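Local coordinates for protein UL37 (Suid herpesvirus 1, PDB 4K70) that is an inner tegument protein thought to be essential in controlling trafficking of the virus, and whose N-terminal half, described here, binds calcium ions, at residues R142-A150 with F222-L231; Q178-N189 with L385-D393. One frame throughout, in Å; residues are numbered along the deposited sequence. Where two conformers were deposited one is given.

Contact 1 (R142-A150 with F222-L231); sequences RSADDVLAA and FFHDRQNPTL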
# COMPACT_ATOMS: atom_id res chain seq x y z
N ARG A 142 -1.33 15.79 -2.35
CA ARG A 142 -0.01 15.49 -2.89
C ARG A 142 1.03 15.69 -1.80
O ARG A 142 2.05 15.01 -1.76
CB ARG A 142 0.29 16.41 -4.09
CG ARG A 142 1.77 16.54 -4.46
CD ARG A 142 1.96 17.49 -5.65
NE ARG A 142 1.37 16.96 -6.88
CZ ARG A 142 1.26 17.64 -8.02
NH1 ARG A 142 1.66 18.90 -8.11
NH2 ARG A 142 0.71 17.05 -9.08
N SER A 143 0.72 16.62 -0.90
CA SER A 143 1.69 17.06 0.09
C SER A 143 1.09 17.11 1.48
O SER A 143 -0.13 17.22 1.64
CB SER A 143 2.19 18.45 -0.27
OG SER A 143 1.11 19.37 -0.35
N ALA A 144 1.95 17.06 2.49
CA ALA A 144 1.51 17.24 3.86
C ALA A 144 0.80 18.59 3.99
O ALA A 144 -0.22 18.70 4.67
CB ALA A 144 2.69 17.15 4.80
N ASP A 145 1.33 19.61 3.30
CA ASP A 145 0.73 20.95 3.31
C ASP A 145 -0.72 20.89 2.82
O ASP A 145 -1.60 21.52 3.40
CB ASP A 145 1.54 21.92 2.42
CG ASP A 145 2.90 22.28 3.00
OD1 ASP A 145 3.11 22.10 4.21
OD2 ASP A 145 3.77 22.77 2.25
N ASP A 146 -0.96 20.14 1.74
CA ASP A 146 -2.30 19.99 1.20
C ASP A 146 -3.26 19.33 2.19
O ASP A 146 -4.40 19.77 2.35
CB ASP A 146 -2.28 19.15 -0.08
CG ASP A 146 -1.82 19.93 -1.31
OD1 ASP A 146 -2.02 21.18 -1.35
OD2 ASP A 146 -1.28 19.29 -2.24
N VAL A 147 -2.81 18.26 2.84
CA VAL A 147 -3.67 17.53 3.77
C VAL A 147 -4.02 18.35 5.01
O VAL A 147 -5.14 18.29 5.51
CB VAL A 147 -3.03 16.22 4.23
CG1 VAL A 147 -3.88 15.59 5.34
CG2 VAL A 147 -2.89 15.26 3.06
N LEU A 148 -3.05 19.10 5.49
CA LEU A 148 -3.25 19.97 6.65
C LEU A 148 -4.34 21.00 6.37
O LEU A 148 -5.14 21.34 7.25
CB LEU A 148 -1.94 20.66 7.01
CG LEU A 148 -1.93 21.58 8.22
CD1 LEU A 148 -1.95 20.79 9.51
CD2 LEU A 148 -0.69 22.45 8.16
N ALA A 149 -4.37 21.50 5.13
CA ALA A 149 -5.36 22.49 4.72
C ALA A 149 -6.75 21.87 4.53
O ALA A 149 -7.76 22.47 4.91
CB ALA A 149 -4.90 23.20 3.45
N ALA A 150 -6.78 20.67 3.95
CA ALA A 150 -8.03 19.93 3.79
C ALA A 150 -7.83 18.50 4.28
O ALA A 150 -7.52 17.60 3.49
CB ALA A 150 -8.47 19.94 2.33
N PHE A 222 5.30 14.48 10.31
CA PHE A 222 5.01 14.87 8.94
C PHE A 222 5.69 16.11 8.38
O PHE A 222 5.68 16.33 7.16
CB PHE A 222 3.50 14.99 8.75
CG PHE A 222 2.76 13.71 9.03
CD1 PHE A 222 2.74 12.70 8.08
CD2 PHE A 222 2.09 13.51 10.23
CE1 PHE A 222 2.07 11.52 8.33
CE2 PHE A 222 1.42 12.33 10.48
CZ PHE A 222 1.41 11.34 9.53
N PHE A 223 6.29 16.93 9.24
CA PHE A 223 6.87 18.17 8.73
C PHE A 223 8.35 18.33 9.04
O PHE A 223 9.05 19.05 8.34
CB PHE A 223 6.07 19.39 9.20
CG PHE A 223 4.72 19.51 8.56
CD1 PHE A 223 3.63 18.84 9.09
CD2 PHE A 223 4.55 20.26 7.40
CE1 PHE A 223 2.38 18.93 8.50
CE2 PHE A 223 3.30 20.36 6.79
CZ PHE A 223 2.21 19.70 7.34
N HIS A 224 8.81 17.62 10.06
CA HIS A 224 10.19 17.72 10.55
C HIS A 224 10.65 19.17 10.64
O HIS A 224 10.25 19.90 11.55
CB HIS A 224 11.15 16.89 9.70
CG HIS A 224 10.91 15.41 9.78
ND1 HIS A 224 11.70 14.57 10.54
CD2 HIS A 224 9.97 14.63 9.21
CE1 HIS A 224 11.26 13.33 10.42
NE2 HIS A 224 10.20 13.34 9.62
N ASP A 225 11.47 19.58 9.68
CA ASP A 225 12.05 20.93 9.72
C ASP A 225 11.36 21.90 8.78
O ASP A 225 11.68 23.09 8.75
CB ASP A 225 13.55 20.89 9.42
CG ASP A 225 14.37 20.48 10.62
OD1 ASP A 225 13.98 20.83 11.76
OD2 ASP A 225 15.41 19.82 10.44
N ARG A 226 10.39 21.40 8.02
CA ARG A 226 9.65 22.24 7.08
C ARG A 226 8.54 22.99 7.80
O ARG A 226 7.62 22.39 8.35
CB ARG A 226 9.03 21.37 6.00
CG ARG A 226 9.92 20.25 5.53
CD ARG A 226 9.24 19.44 4.46
NE ARG A 226 10.22 18.95 3.49
CZ ARG A 226 10.80 17.76 3.57
NH1 ARG A 226 10.49 16.92 4.55
NH2 ARG A 226 11.70 17.42 2.65
N GLN A 227 8.61 24.32 7.76
CA GLN A 227 7.68 25.15 8.48
C GLN A 227 6.36 25.31 7.74
O GLN A 227 6.33 25.70 6.57
CB GLN A 227 8.30 26.53 8.73
CG GLN A 227 9.68 26.48 9.34
CD GLN A 227 9.70 27.00 10.75
OE1 GLN A 227 8.79 27.72 11.18
NE2 GLN A 227 10.74 26.65 11.50
N ASN A 228 5.27 25.00 8.42
CA ASN A 228 3.94 25.26 7.90
C ASN A 228 3.31 26.30 8.80
O ASN A 228 3.13 26.06 10.00
CB ASN A 228 3.11 23.99 7.89
CG ASN A 228 1.73 24.20 7.30
OD1 ASN A 228 0.90 24.90 7.87
ND2 ASN A 228 1.48 23.58 6.16
N PRO A 229 3.01 27.48 8.25
CA PRO A 229 2.47 28.60 9.04
C PRO A 229 1.14 28.28 9.72
O PRO A 229 0.93 28.73 10.85
CB PRO A 229 2.30 29.71 8.00
CG PRO A 229 2.34 29.02 6.66
CD PRO A 229 3.25 27.86 6.85
N THR A 230 0.27 27.51 9.08
CA THR A 230 -1.02 27.19 9.69
C THR A 230 -0.88 26.22 10.88
O THR A 230 -1.54 26.38 11.90
CB THR A 230 -2.06 26.73 8.64
OG1 THR A 230 -2.74 25.56 9.10
CG2 THR A 230 -1.39 26.44 7.31
N LEU A 231 0.01 25.23 10.75
CA LEU A 231 0.37 24.37 11.87
C LEU A 231 0.99 25.19 12.99
O LEU A 231 0.68 25.01 14.17
CB LEU A 231 1.37 23.30 11.43
CG LEU A 231 1.90 22.37 12.52
CD1 LEU A 231 0.75 21.57 13.17
CD2 LEU A 231 2.96 21.44 11.96
O HOH W 1 -1.26 24.01 4.93

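Contact 2 (Q178-N189 with L385-D393); sequences QDGLRYVAQHTN and LDDYGPGLD. With CA (calcium ion), chain D; NA (sodium ion), chain F.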
# COMPACT_ATOMS: atom_id res chain seq x y z
N GLN A 178 0.08 -4.60 -11.01
CA GLN A 178 0.55 -4.87 -9.66
C GLN A 178 1.62 -3.85 -9.22
O GLN A 178 1.67 -3.45 -8.05
CB GLN A 178 1.07 -6.31 -9.55
CG GLN A 178 -0.05 -7.32 -9.79
CD GLN A 178 -1.13 -7.18 -8.74
OE1 GLN A 178 -0.82 -6.88 -7.59
NE2 GLN A 178 -2.39 -7.37 -9.12
N ASP A 179 2.46 -3.43 -10.17
CA ASP A 179 3.41 -2.35 -9.91
C ASP A 179 2.68 -1.04 -9.66
O ASP A 179 3.08 -0.26 -8.80
CB ASP A 179 4.40 -2.18 -11.07
CG ASP A 179 5.40 -3.32 -11.17
OD1 ASP A 179 5.58 -4.05 -10.18
OD2 ASP A 179 6.01 -3.49 -12.26
N GLY A 180 1.61 -0.79 -10.42
CA GLY A 180 0.86 0.45 -10.28
C GLY A 180 0.14 0.53 -8.94
O GLY A 180 0.03 1.60 -8.33
N LEU A 181 -0.39 -0.60 -8.48
CA LEU A 181 -1.02 -0.68 -7.15
C LEU A 181 -0.02 -0.33 -6.03
O LEU A 181 -0.34 0.41 -5.10
CB LEU A 181 -1.56 -2.08 -6.92
CG LEU A 181 -2.73 -2.48 -7.82
CD1 LEU A 181 -3.16 -3.91 -7.56
CD2 LEU A 181 -3.91 -1.52 -7.63
N ARG A 182 1.18 -0.88 -6.14
CA ARG A 182 2.27 -0.53 -5.21
C ARG A 182 2.53 0.97 -5.19
O ARG A 182 2.70 1.58 -4.12
CB ARG A 182 3.54 -1.27 -5.59
CG ARG A 182 4.79 -0.85 -4.78
CD ARG A 182 6.00 -1.62 -5.27
NE ARG A 182 7.26 -0.92 -5.04
CZ ARG A 182 8.09 -1.17 -4.04
NH1 ARG A 182 7.79 -2.10 -3.14
NH2 ARG A 182 9.22 -0.48 -3.92
N TYR A 183 2.56 1.57 -6.37
CA TYR A 183 2.82 3.00 -6.51
C TYR A 183 1.72 3.83 -5.89
O TYR A 183 1.99 4.83 -5.22
CB TYR A 183 2.96 3.37 -8.00
CG TYR A 183 3.44 4.78 -8.23
CD1 TYR A 183 4.81 5.08 -8.29
CD2 TYR A 183 2.53 5.83 -8.40
CE1 TYR A 183 5.25 6.37 -8.51
CE2 TYR A 183 2.97 7.13 -8.61
CZ TYR A 183 4.33 7.39 -8.67
OH TYR A 183 4.78 8.68 -8.89
N VAL A 184 0.46 3.45 -6.13
CA VAL A 184 -0.66 4.22 -5.61
C VAL A 184 -0.67 4.20 -4.09
O VAL A 184 -0.89 5.23 -3.46
CB VAL A 184 -2.01 3.67 -6.13
CG1 VAL A 184 -3.16 4.33 -5.40
CG2 VAL A 184 -2.12 3.92 -7.63
N ALA A 185 -0.46 3.02 -3.52
CA ALA A 185 -0.45 2.82 -2.07
C ALA A 185 0.65 3.68 -1.44
O ALA A 185 0.41 4.46 -0.53
CB ALA A 185 -0.23 1.36 -1.75
N GLN A 186 1.86 3.56 -1.98
CA GLN A 186 3.00 4.31 -1.47
C GLN A 186 2.78 5.83 -1.49
O GLN A 186 3.34 6.56 -0.67
CB GLN A 186 4.27 3.92 -2.23
CG GLN A 186 5.43 4.87 -2.08
CD GLN A 186 6.56 4.58 -3.06
OE1 GLN A 186 6.33 4.09 -4.18
NE2 GLN A 186 7.80 4.88 -2.65
N HIS A 187 1.95 6.31 -2.41
CA HIS A 187 1.72 7.75 -2.57
C HIS A 187 0.43 8.31 -1.97
O HIS A 187 0.16 9.50 -2.09
CB HIS A 187 1.86 8.14 -4.06
CG HIS A 187 3.27 8.05 -4.55
ND1 HIS A 187 3.83 6.88 -5.01
CD2 HIS A 187 4.27 8.97 -4.55
CE1 HIS A 187 5.10 7.08 -5.31
NE2 HIS A 187 5.39 8.34 -5.04
N THR A 188 -0.35 7.46 -1.31
CA THR A 188 -1.62 7.91 -0.74
C THR A 188 -1.84 7.54 0.74
O THR A 188 -2.35 8.36 1.51
CB THR A 188 -2.80 7.36 -1.57
OG1 THR A 188 -2.73 5.93 -1.60
CG2 THR A 188 -2.74 7.89 -3.00
N ASN A 189 -1.47 6.33 1.13
CA ASN A 189 -1.77 5.82 2.49
C ASN A 189 -1.20 6.65 3.65
O ASN A 189 -1.82 6.77 4.72
CB ASN A 189 -1.29 4.38 2.64
CG ASN A 189 -2.19 3.39 1.94
OD1 ASN A 189 -3.40 3.58 1.89
ND2 ASN A 189 -1.62 2.32 1.42
N LEU A 385 0.63 0.17 7.16
CA LEU A 385 -0.33 1.07 6.54
C LEU A 385 0.14 1.67 5.21
O LEU A 385 -0.65 1.80 4.27
CB LEU A 385 -0.76 2.18 7.51
CG LEU A 385 -1.72 3.22 6.94
CD1 LEU A 385 -3.00 2.58 6.40
CD2 LEU A 385 -2.04 4.30 7.97
N ASP A 386 1.42 2.03 5.12
CA ASP A 386 1.91 2.65 3.88
C ASP A 386 1.85 1.70 2.69
O ASP A 386 1.81 2.13 1.54
CB ASP A 386 3.34 3.25 4.03
CG ASP A 386 4.44 2.19 4.09
OD1 ASP A 386 4.73 1.68 5.20
OD2 ASP A 386 5.02 1.87 3.03
N ASP A 387 1.82 0.40 2.97
CA ASP A 387 1.87 -0.58 1.90
C ASP A 387 0.48 -1.07 1.54
O ASP A 387 0.31 -1.76 0.54
CB ASP A 387 2.70 -1.77 2.35
CG ASP A 387 4.10 -1.38 2.72
OD1 ASP A 387 4.87 -1.04 1.79
OD2 ASP A 387 4.43 -1.41 3.92
N TYR A 388 -0.50 -0.69 2.34
CA TYR A 388 -1.83 -1.31 2.26
C TYR A 388 -2.50 -1.14 0.90
O TYR A 388 -2.67 -0.02 0.41
CB TYR A 388 -2.75 -0.76 3.34
CG TYR A 388 -4.02 -1.57 3.42
CD1 TYR A 388 -5.11 -1.28 2.60
CD2 TYR A 388 -4.11 -2.65 4.28
CE1 TYR A 388 -6.27 -2.04 2.66
CE2 TYR A 388 -5.26 -3.41 4.35
CZ TYR A 388 -6.33 -3.10 3.54
OH TYR A 388 -7.46 -3.87 3.62
N GLY A 389 -2.91 -2.26 0.31
CA GLY A 389 -3.65 -2.23 -0.94
C GLY A 389 -4.15 -3.59 -1.38
O GLY A 389 -3.97 -4.59 -0.68
N PRO A 390 -4.79 -3.64 -2.56
CA PRO A 390 -5.47 -4.86 -2.96
C PRO A 390 -4.66 -5.77 -3.86
O PRO A 390 -5.25 -6.58 -4.58
CB PRO A 390 -6.68 -4.32 -3.72
CG PRO A 390 -6.14 -3.08 -4.39
CD PRO A 390 -5.15 -2.49 -3.41
N GLY A 391 -3.33 -5.67 -3.83
CA GLY A 391 -2.51 -6.44 -4.74
C GLY A 391 -1.37 -7.25 -4.14
O GLY A 391 -1.27 -7.44 -2.93
N LEU A 392 -0.51 -7.74 -5.03
CA LEU A 392 0.57 -8.66 -4.68
C LEU A 392 1.62 -8.03 -3.77
O LEU A 392 2.14 -8.68 -2.86
CB LEU A 392 1.24 -9.12 -5.96
CG LEU A 392 2.38 -10.13 -5.85
CD1 LEU A 392 1.90 -11.32 -5.05
CD2 LEU A 392 2.82 -10.55 -7.24
N ASP A 393 1.94 -6.77 -4.04
CA ASP A 393 2.93 -6.04 -3.24
C ASP A 393 2.55 -5.99 -1.76
O ASP A 393 3.41 -6.11 -0.88
CB ASP A 393 3.07 -4.61 -3.74
CG ASP A 393 4.14 -3.84 -3.00
OD1 ASP A 393 5.33 -4.14 -3.22
OD2 ASP A 393 3.81 -2.95 -2.19
CA CA D . 5.75 -0.44 5.52
NA NA F . 4.02 3.13 7.48
O HOH W 2 0.71 -4.78 -6.12
O HOH W 3 6.44 -2.72 5.92

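Contact 1 (R142-A150 with F222-L231)
F223 meets the short helix 144-149 over one face and at the edge of its ring. The CB of A144 lies over the face, 4.1 Å from the ring centroid, a CH-pi contact in which the methyl comes closest to CZ. At the rim, OD1 of D145 sits in the ring plane, 3.1 Å from CE2, so the carboxylate oxygen faces the slightly positive hydrogens of the edge. That same OD1 accepts a hydrogen bond of 2.9 Å from ND2 of N228. The donor points within its own amide plane but reaches the oxygen from above the carboxylate plane, the two planes being 59° apart. A water adds a second link, accepting from ND2 of N228 and donating to the backbone O of D145.

Between these polar links and the protein interior, L148 is the buried part of the contact: with CG anti to its backbone N (chi1 -178°), it sends CD2 toward the start of helix 229-240, where the methyl lies 4.0 Å from CB of L231 and also approaches CZ of F223. Helices 208-223 and 229-240 are joined by a short loop containing a type II' beta turn from F223 to R226, and helix 144-149 packs across that junction. N228 holds the N-cap position of helix 229-240. V198 of helix 191-201 also packs on L148, and Y275 touches both F223 and L231. On the solvent side lie the exposed D145 and its water-linked carbonyl, in contrast to the buried L148, N228 and L231.

Contact 2 (Q178-N189 with L385-D393)
N189 and Q178, eleven residues apart on one side of helix 175-188 and the chain leaving it, each use an amide to hold the backbone of 385-393. With chi1 at -76°, N189 has CG beside its own backbone N and directs ND2 into the turn L385 to Y388. ND2 donates 2.8 Å to O of Y388, on a lone pair in the carbonyl plane, and makes a weak bond to O of D386. Q178 works in the reverse sense: its chain bends at chi2, bringing OE1 to within 2.7 Å of N of L392 in an almost straight bond (176°), with the donor tilted from the carbonyl plane. A water joins OE1 and O of Q178 to N of D393, so two amides of the first turn of helix 392-402 are engaged.

Between these anchors the backbones come close. The CB of A185 lies 3.5 Å from O of Y388, while CD1 of L181 rests near CA of G391 and its CD2 near P390. At the outer margin, R182 lays its extended chain across D393; in one of two conformers of D393, NH1 forms a salt bridge of 3.2 Å to the syn side of OD1, with guanidinium and carboxylate nearly perpendicular (88°).

The CB bonds of D386 and D387 point away from helix 175-188, and their carboxylates bind calcium through OD1 and OD2, respectively, beside a water and R383 O. OD1 of D386 also binds sodium with H382 O. The segment 385-393 links helices 366-385 and 392-402 along the flank of helix 175-188, with helix 464-481 packed at the Q178 and L392 end, helix 156-159 against N189 and Y388, and helix 333-342 beside L385 and Y388.

In the fold
The two contacts lie about 23 Å apart between centres, with nearest atoms about 6 Å apart and no direct touch. Contact 2 sits about 3 Å from the centre of the chain, whereas contact 1 is about 22 Å from it. Their segments alternate along the sequence: 142-150, 178-189, 222-231, then 385-393. Helix 191-201, which follows helix 175-188 of contact 2, packs against both segments of contact 1 and so bridges the two regions. In this elongated, all-helical half of UL37, contact 1 joins parts of the sequence-family region, while contact 2 brings that region against the later helices and itself supplies ligands to a calcium and a sodium ion.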